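Local structure of SusD superfamily protein (Bacteroides fragilis, 3L22) at residues A[270-275]-A[313-318]; A[321-326]-A[390-395]. The protein probably binds glycans at the outer membrane of its bacterium as a SusD-family lipoprotein, and binds zinc ions in the crystal. All coordinates share one frame; numbering follows the deposited sequence.

Contact 1 (A[270-275]-A[313-318])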
loop_
_atom_site.group_PDB
_atom_site.type_symbol
_atom_site.label_atom_id
_atom_site.label_comp_id
_atom_site.label_asym_id
_atom_site.label_seq_id
_atom_site.Cartn_x
_atom_site.Cartn_y
_atom_site.Cartn_z
ATOM N N TYR A 270 -14.248 -8.279 5.160
ATOM C CA TYR A 270 -13.204 -9.146 5.723
ATOM C C TYR A 270 -13.044 -9.036 7.247
ATOM O O TYR A 270 -12.489 -9.941 7.868
ATOM C CB TYR A 270 -11.862 -8.901 4.965
ATOM C CG TYR A 270 -11.765 -9.735 3.729
ATOM C CD1 TYR A 270 -12.620 -9.517 2.674
ATOM C CD2 TYR A 270 -10.836 -10.749 3.606
ATOM C CE1 TYR A 270 -12.566 -10.274 1.541
ATOM C CE2 TYR A 270 -10.773 -11.516 2.452
ATOM C CZ TYR A 270 -11.642 -11.254 1.436
ATOM O OH TYR A 270 -11.636 -11.981 0.308
ATOM N N TYR A 271 -13.530 -7.940 7.842
ATOM C CA TYR A 271 -13.323 -7.639 9.255
ATOM C C TYR A 271 -14.596 -7.613 10.106
ATOM O O TYR A 271 -14.516 -7.879 11.297
ATOM C CB TYR A 271 -12.640 -6.269 9.414
ATOM C CG TYR A 271 -11.214 -6.242 8.876
ATOM C CD1 TYR A 271 -10.199 -6.885 9.550
ATOM C CD2 TYR A 271 -10.890 -5.530 7.724
ATOM C CE1 TYR A 271 -8.905 -6.861 9.091
ATOM C CE2 TYR A 271 -9.583 -5.485 7.240
ATOM C CZ TYR A 271 -8.603 -6.180 7.922
ATOM O OH TYR A 271 -7.322 -6.176 7.464
ATOM N N TYR A 272 -15.753 -7.328 9.514
ATOM C CA TYR A 272 -16.916 -6.940 10.294
ATOM C C TYR A 272 -17.564 -8.014 11.135
ATOM O O TYR A 272 -18.256 -7.663 12.067
ATOM C CB TYR A 272 -18.034 -6.300 9.432
ATOM C CG TYR A 272 -19.004 -7.239 8.767
ATOM C CD1 TYR A 272 -18.566 -8.156 7.829
ATOM C CD2 TYR A 272 -20.397 -7.215 9.073
ATOM C CE1 TYR A 272 -19.433 -9.018 7.201
ATOM C CE2 TYR A 272 -21.300 -8.108 8.432
ATOM C CZ TYR A 272 -20.783 -8.991 7.488
ATOM O OH TYR A 272 -21.542 -9.884 6.780
ATOM N N ASP A 273 -17.428 -9.286 10.786
ATOM C CA ASP A 273 -18.189 -10.320 11.488
ATOM C C ASP A 273 -17.362 -11.386 12.201
ATOM O O ASP A 273 -17.924 -12.329 12.728
ATOM C CB ASP A 273 -19.225 -10.957 10.543
ATOM C CG ASP A 273 -18.617 -11.814 9.475
ATOM O OD1 ASP A 273 -17.358 -11.954 9.406
ATOM O OD2 ASP A 273 -19.433 -12.392 8.709
ATOM N N GLY A 274 -16.041 -11.273 12.187
ATOM C CA GLY A 274 -15.191 -12.261 12.855
ATOM C C GLY A 274 -15.015 -13.588 12.135
ATOM O O GLY A 274 -14.321 -14.456 12.642
ATOM N N LYS A 275 -15.599 -13.755 10.954
ATOM C CA LYS A 275 -15.510 -15.033 10.247
ATOM C C LYS A 275 -14.325 -15.121 9.292
ATOM O O LYS A 275 -14.058 -16.195 8.748
ATOM C CB LYS A 275 -16.801 -15.287 9.475
ATOM C CG LYS A 275 -18.030 -15.455 10.413
ATOM C CD LYS A 275 -19.307 -15.752 9.637
ATOM C CE LYS A 275 -20.507 -15.922 10.575
ATOM N NZ LYS A 275 -21.784 -15.842 9.786
ATOM N N THR A 313 -15.750 -1.661 9.327
ATOM C CA THR A 313 -16.844 -2.541 9.661
ATOM C C THR A 313 -18.177 -2.214 8.985
ATOM O O THR A 313 -19.182 -2.876 9.298
ATOM C CB THR A 313 -17.020 -2.653 11.184
ATOM O OG1 THR A 313 -17.277 -1.354 11.711
ATOM C CG2 THR A 313 -15.735 -3.249 11.822
ATOM N N ASP A 314 -18.213 -1.268 8.031
ATOM C CA ASP A 314 -19.478 -0.995 7.386
ATOM C C ASP A 314 -19.599 -1.851 6.139
ATOM O O ASP A 314 -19.267 -1.420 5.015
ATOM C CB ASP A 314 -19.637 0.495 7.094
ATOM C CG ASP A 314 -20.979 0.818 6.428
ATOM O OD1 ASP A 314 -21.830 -0.103 6.176
ATOM O OD2 ASP A 314 -21.169 2.021 6.119
ATOM N N ALA A 315 -20.048 -3.079 6.339
ATOM C CA ALA A 315 -20.134 -4.060 5.245
ATOM C C ALA A 315 -21.449 -3.862 4.494
ATOM O O ALA A 315 -21.567 -4.297 3.374
ATOM C CB ALA A 315 -20.013 -5.466 5.754
ATOM N N LYS A 316 -22.407 -3.187 5.109
ATOM C CA LYS A 316 -23.679 -2.895 4.480
ATOM C C LYS A 316 -23.479 -1.958 3.286
ATOM O O LYS A 316 -23.926 -2.281 2.205
ATOM C CB LYS A 316 -24.627 -2.271 5.495
ATOM C CG LYS A 316 -26.080 -2.128 5.024
ATOM C CD LYS A 316 -27.008 -1.599 6.152
ATOM N N THR A 317 -22.792 -0.828 3.464
ATOM C CA THR A 317 -22.663 0.147 2.366
ATOM C C THR A 317 -21.353 0.021 1.601
ATOM O O THR A 317 -21.292 0.346 0.423
ATOM C CB THR A 317 -22.780 1.580 2.874
ATOM O OG1 THR A 317 -21.564 1.927 3.554
ATOM C CG2 THR A 317 -24.084 1.774 3.773
ATOM N N LYS A 318 -20.330 -0.456 2.287
ATOM C CA LYS A 318 -18.982 -0.607 1.777
ATOM C C LYS A 318 -18.357 0.744 1.385
ATOM O O LYS A 318 -17.380 0.790 0.589
ATOM C CB LYS A 318 -18.897 -1.622 0.627
ATOM C CG LYS A 318 -19.664 -2.907 0.833
ATOM C CD LYS A 318 -19.293 -3.952 -0.254
ATOM C CE LYS A 318 -20.337 -5.065 -0.472
ATOM N NZ LYS A 318 -19.754 -6.169 -1.345
#

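Contact 2 (A[321-326]-A[390-395])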
loop_
_atom_site.group_PDB
_atom_site.type_symbol
_atom_site.label_atom_id
_atom_site.label_comp_id
_atom_site.label_asym_id
_atom_site.label_seq_id
_atom_site.Cartn_x
_atom_site.Cartn_y
_atom_site.Cartn_z
ATOM N N TRP A 321 -13.555 4.653 2.583
ATOM C CA TRP A 321 -12.401 4.828 1.698
ATOM C C TRP A 321 -11.197 3.986 2.152
ATOM O O TRP A 321 -11.040 3.698 3.345
ATOM C CB TRP A 321 -11.989 6.291 1.682
ATOM C CG TRP A 321 -12.959 7.240 1.016
ATOM C CD1 TRP A 321 -14.298 7.036 0.745
ATOM C CD2 TRP A 321 -12.677 8.572 0.620
ATOM N NE1 TRP A 321 -14.832 8.142 0.147
ATOM C CE2 TRP A 321 -13.862 9.107 0.064
ATOM C CE3 TRP A 321 -11.527 9.371 0.657
ATOM C CZ2 TRP A 321 -13.938 10.419 -0.410
ATOM C CZ3 TRP A 321 -11.617 10.685 0.167
ATOM C CH2 TRP A 321 -12.805 11.174 -0.371
ATOM N N VAL A 322 -10.399 3.542 1.177
ATOM C CA VAL A 322 -9.200 2.790 1.414
ATOM C C VAL A 322 -8.056 3.802 1.497
ATOM O O VAL A 322 -7.751 4.483 0.515
ATOM C CB VAL A 322 -8.978 1.760 0.302
ATOM C CG1 VAL A 322 -7.651 0.929 0.509
ATOM C CG2 VAL A 322 -10.229 0.840 0.235
ATOM N N PRO A 323 -7.445 3.955 2.686
ATOM C CA PRO A 323 -6.346 4.890 2.887
ATOM C C PRO A 323 -4.994 4.319 2.418
ATOM O O PRO A 323 -4.508 3.293 2.957
ATOM C CB PRO A 323 -6.354 5.076 4.394
ATOM C CG PRO A 323 -6.774 3.757 4.931
ATOM C CD PRO A 323 -7.735 3.192 3.920
ATOM N N ILE A 324 -4.395 4.946 1.413
ATOM C CA ILE A 324 -3.096 4.496 0.882
ATOM C C ILE A 324 -1.960 5.179 1.651
ATOM O O ILE A 324 -1.106 4.507 2.190
ATOM C CB ILE A 324 -2.999 4.765 -0.638
ATOM C CG1 ILE A 324 -4.141 4.028 -1.389
ATOM C CG2 ILE A 324 -1.634 4.394 -1.208
ATOM C CD1 ILE A 324 -4.185 2.512 -1.234
ATOM N N PHE A 325 -1.954 6.506 1.676
ATOM C CA PHE A 325 -0.972 7.295 2.400
ATOM C C PHE A 325 -1.668 8.272 3.334
ATOM O O PHE A 325 -2.557 9.043 2.902
ATOM C CB PHE A 325 -0.121 8.147 1.439
ATOM C CG PHE A 325 0.593 7.370 0.369
ATOM C CD1 PHE A 325 1.337 6.236 0.673
ATOM C CD2 PHE A 325 0.569 7.824 -0.952
ATOM C CE1 PHE A 325 2.010 5.561 -0.306
ATOM C CE2 PHE A 325 1.226 7.152 -1.933
ATOM C CZ PHE A 325 1.955 6.012 -1.621
ATOM N N ARG A 326 -1.250 8.281 4.594
ATOM C CA ARG A 326 -1.626 9.342 5.521
ATOM C C ARG A 326 -0.423 9.806 6.316
ATOM O O ARG A 326 0.628 9.121 6.362
ATOM C CB ARG A 326 -2.810 8.908 6.409
ATOM C CG ARG A 326 -2.613 7.769 7.302
ATOM C CD ARG A 326 -3.923 7.439 8.010
ATOM N NE ARG A 326 -3.901 6.201 8.760
ATOM C CZ ARG A 326 -3.454 6.041 10.021
ATOM N NH1 ARG A 326 -2.945 7.042 10.736
ATOM N NH2 ARG A 326 -3.518 4.841 10.595
ATOM N N ILE A 390 -2.168 -1.285 11.365
ATOM C CA ILE A 390 -2.878 -2.545 11.388
ATOM C C ILE A 390 -4.100 -2.425 10.488
ATOM O O ILE A 390 -4.890 -1.482 10.597
ATOM C CB ILE A 390 -3.229 -3.010 12.835
ATOM C CG1 ILE A 390 -3.749 -4.463 12.823
ATOM C CG2 ILE A 390 -4.229 -2.067 13.562
ATOM C CD1 ILE A 390 -3.782 -5.146 14.255
ATOM N N GLY A 391 -4.230 -3.377 9.564
ATOM C CA GLY A 391 -5.333 -3.363 8.601
ATOM C C GLY A 391 -5.237 -2.393 7.436
ATOM O O GLY A 391 -6.232 -2.226 6.683
ATOM N N GLU A 392 -4.086 -1.753 7.243
ATOM C CA GLU A 392 -3.990 -0.664 6.235
ATOM C C GLU A 392 -2.976 -0.930 5.096
ATOM O O GLU A 392 -2.387 -0.026 4.542
ATOM C CB GLU A 392 -3.744 0.701 6.915
ATOM C CG GLU A 392 -4.984 1.208 7.639
ATOM C CD GLU A 392 -4.831 2.602 8.242
ATOM O OE1 GLU A 392 -4.263 3.522 7.580
ATOM O OE2 GLU A 392 -5.266 2.764 9.401
ATOM N N GLY A 393 -2.815 -2.184 4.719
ATOM C CA GLY A 393 -2.208 -2.520 3.427
ATOM C C GLY A 393 -0.706 -2.359 3.419
ATOM O O GLY A 393 -0.133 -2.184 2.360
ATOM N N ILE A 394 -0.077 -2.467 4.596
ATOM C CA ILE A 394 1.318 -2.080 4.773
ATOM C C ILE A 394 2.186 -3.171 5.376
ATOM O O ILE A 394 3.348 -3.320 4.959
ATOM C CB ILE A 394 1.436 -0.768 5.630
ATOM C CG1 ILE A 394 1.097 0.465 4.780
ATOM C CG2 ILE A 394 2.818 -0.580 6.201
ATOM C CD1 ILE A 394 0.843 1.787 5.637
ATOM N N ARG A 395 1.658 -3.946 6.329
ATOM C CA ARG A 395 2.544 -4.772 7.122
ATOM C C ARG A 395 3.430 -5.773 6.331
ATOM O O ARG A 395 4.653 -5.908 6.577
ATOM C CB ARG A 395 1.729 -5.504 8.178
ATOM C CG ARG A 395 2.558 -6.451 9.047
ATOM C CD ARG A 395 3.626 -5.700 9.821
ATOM N NE ARG A 395 4.433 -6.584 10.635
ATOM C CZ ARG A 395 5.709 -6.381 10.944
ATOM N NH1 ARG A 395 6.374 -5.292 10.558
ATOM N NH2 ARG A 395 6.343 -7.285 11.666
HETATM O O HOH W 1 -2.848 4.161 5.248
HETATM O O HOH W 2 -1.257 1.792 2.619
#

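Contact 1 (A[270-275]-A[313-318])
Tyr272, just past helix 267-271, meets the loop 313-318 with its CB and one face of its ring. Its CB lies 3.6 Å from the carbonyl oxygen of Thr313, and Tyr272 CB and Thr313 CB are 4.2 Å apart. Thr313 also brings its methyl CG2 up to the tyrosine backbone, at 4.2 Å from Tyr272 CA. At CB the chain turns: a chi1 of 86° puts CG between the backbone N and the carbonyl carbon, which turns one ring face to Ala315. From here on the partner is Ala315. Its methyl CB is 3.6 Å from Tyr272 CG and still 4.0 Å from Tyr272 CZ, the last atom to touch, and such an even spread of distances places it over the middle of the ring. The methyl carbon approaches over the face, 9° off the ring normal, as a CH-pi contact. Asp273 CB lies over the opposite face, so the ring is held between an alanine methyl and the methylene of its own neighbour in sequence. The carboxylate of that aspartate is used locally, in an Asx turn to the backbone N of Lys275. Across the join, Asp314 ties its own loop by accepting from Thr317 N and OG1, and Ala315 also touches Ala268 and Glu269 of helix 267-271. No hydrogen bond links the two segments, and the contact lies at the surface; the direct contact is thus one of van der Waals and CH-pi packing, while a polar tie from this loop to helix 267-271 lies beside it, in the salt bridge of Lys318 NZ with Glu269.

Contact 2 (A[321-326]-A[390-395])
Glu392 lays its carboxylate against the pyrrolidine ring of Pro323, with OE1 3.7 Å from Pro323 CG, and the two side chains cross at about a right angle. The same oxygen accepts from Arg326 NE at 2.9 Å through its syn lone pair, while Arg326 NH2 reaches Glu392 OE2 at 3.0 Å. This is a side-on, two-nitrogen salt bridge: both oxygens lie close to the guanidinium plane, although the carboxylate is twisted 43° from it. The arginine chain runs extended from CG to NE, which carries its head out to the glutamate. Strand 322-326 pairs antiparallel with 249-253 and is broken by a classic beta bulge, where Ile324 and Phe325 both face Phe251; beyond the bulge, Arg326 is the N-cap residue of helix 327-339. Two waters bridge the segments, one between Pro323 O and Glu392 OE1, the other donating to Ile324 O (2.8 Å) and to Glu392 O (2.9 Å). The buried charges have further partners: Arg326 NH1 pairs with Glu248 and Glu388, and Glu392 OE2 with Lys311 and the hydroxyl of Tyr240, a network in which Arg326 and Lys311 would probably favour the charged form of Glu392.

How the contacts relate
Followed from the N terminus, the chain leaves helix 267-271, passes through strand 277-279 and helix 297-302, and returns at 313-318 to close the loop of contact 1 at the surface. A few residues later strand 322-326 opens contact 2, whose loop runs through helices 327-339, 345-359 and 374-388 before closing at 390-395, deep in the chain. The two loops follow in series, neither nesting nor crossing. Their centres are about 16 Å apart, yet they touch directly where Tyr271 OH packs 3.6 Å from Gly391 CA. Helix 44-52 borders segment 270-275 as well as contact 2, meeting Tyr271 through Leu47 and Asp50 and Glu392 through Tyr46.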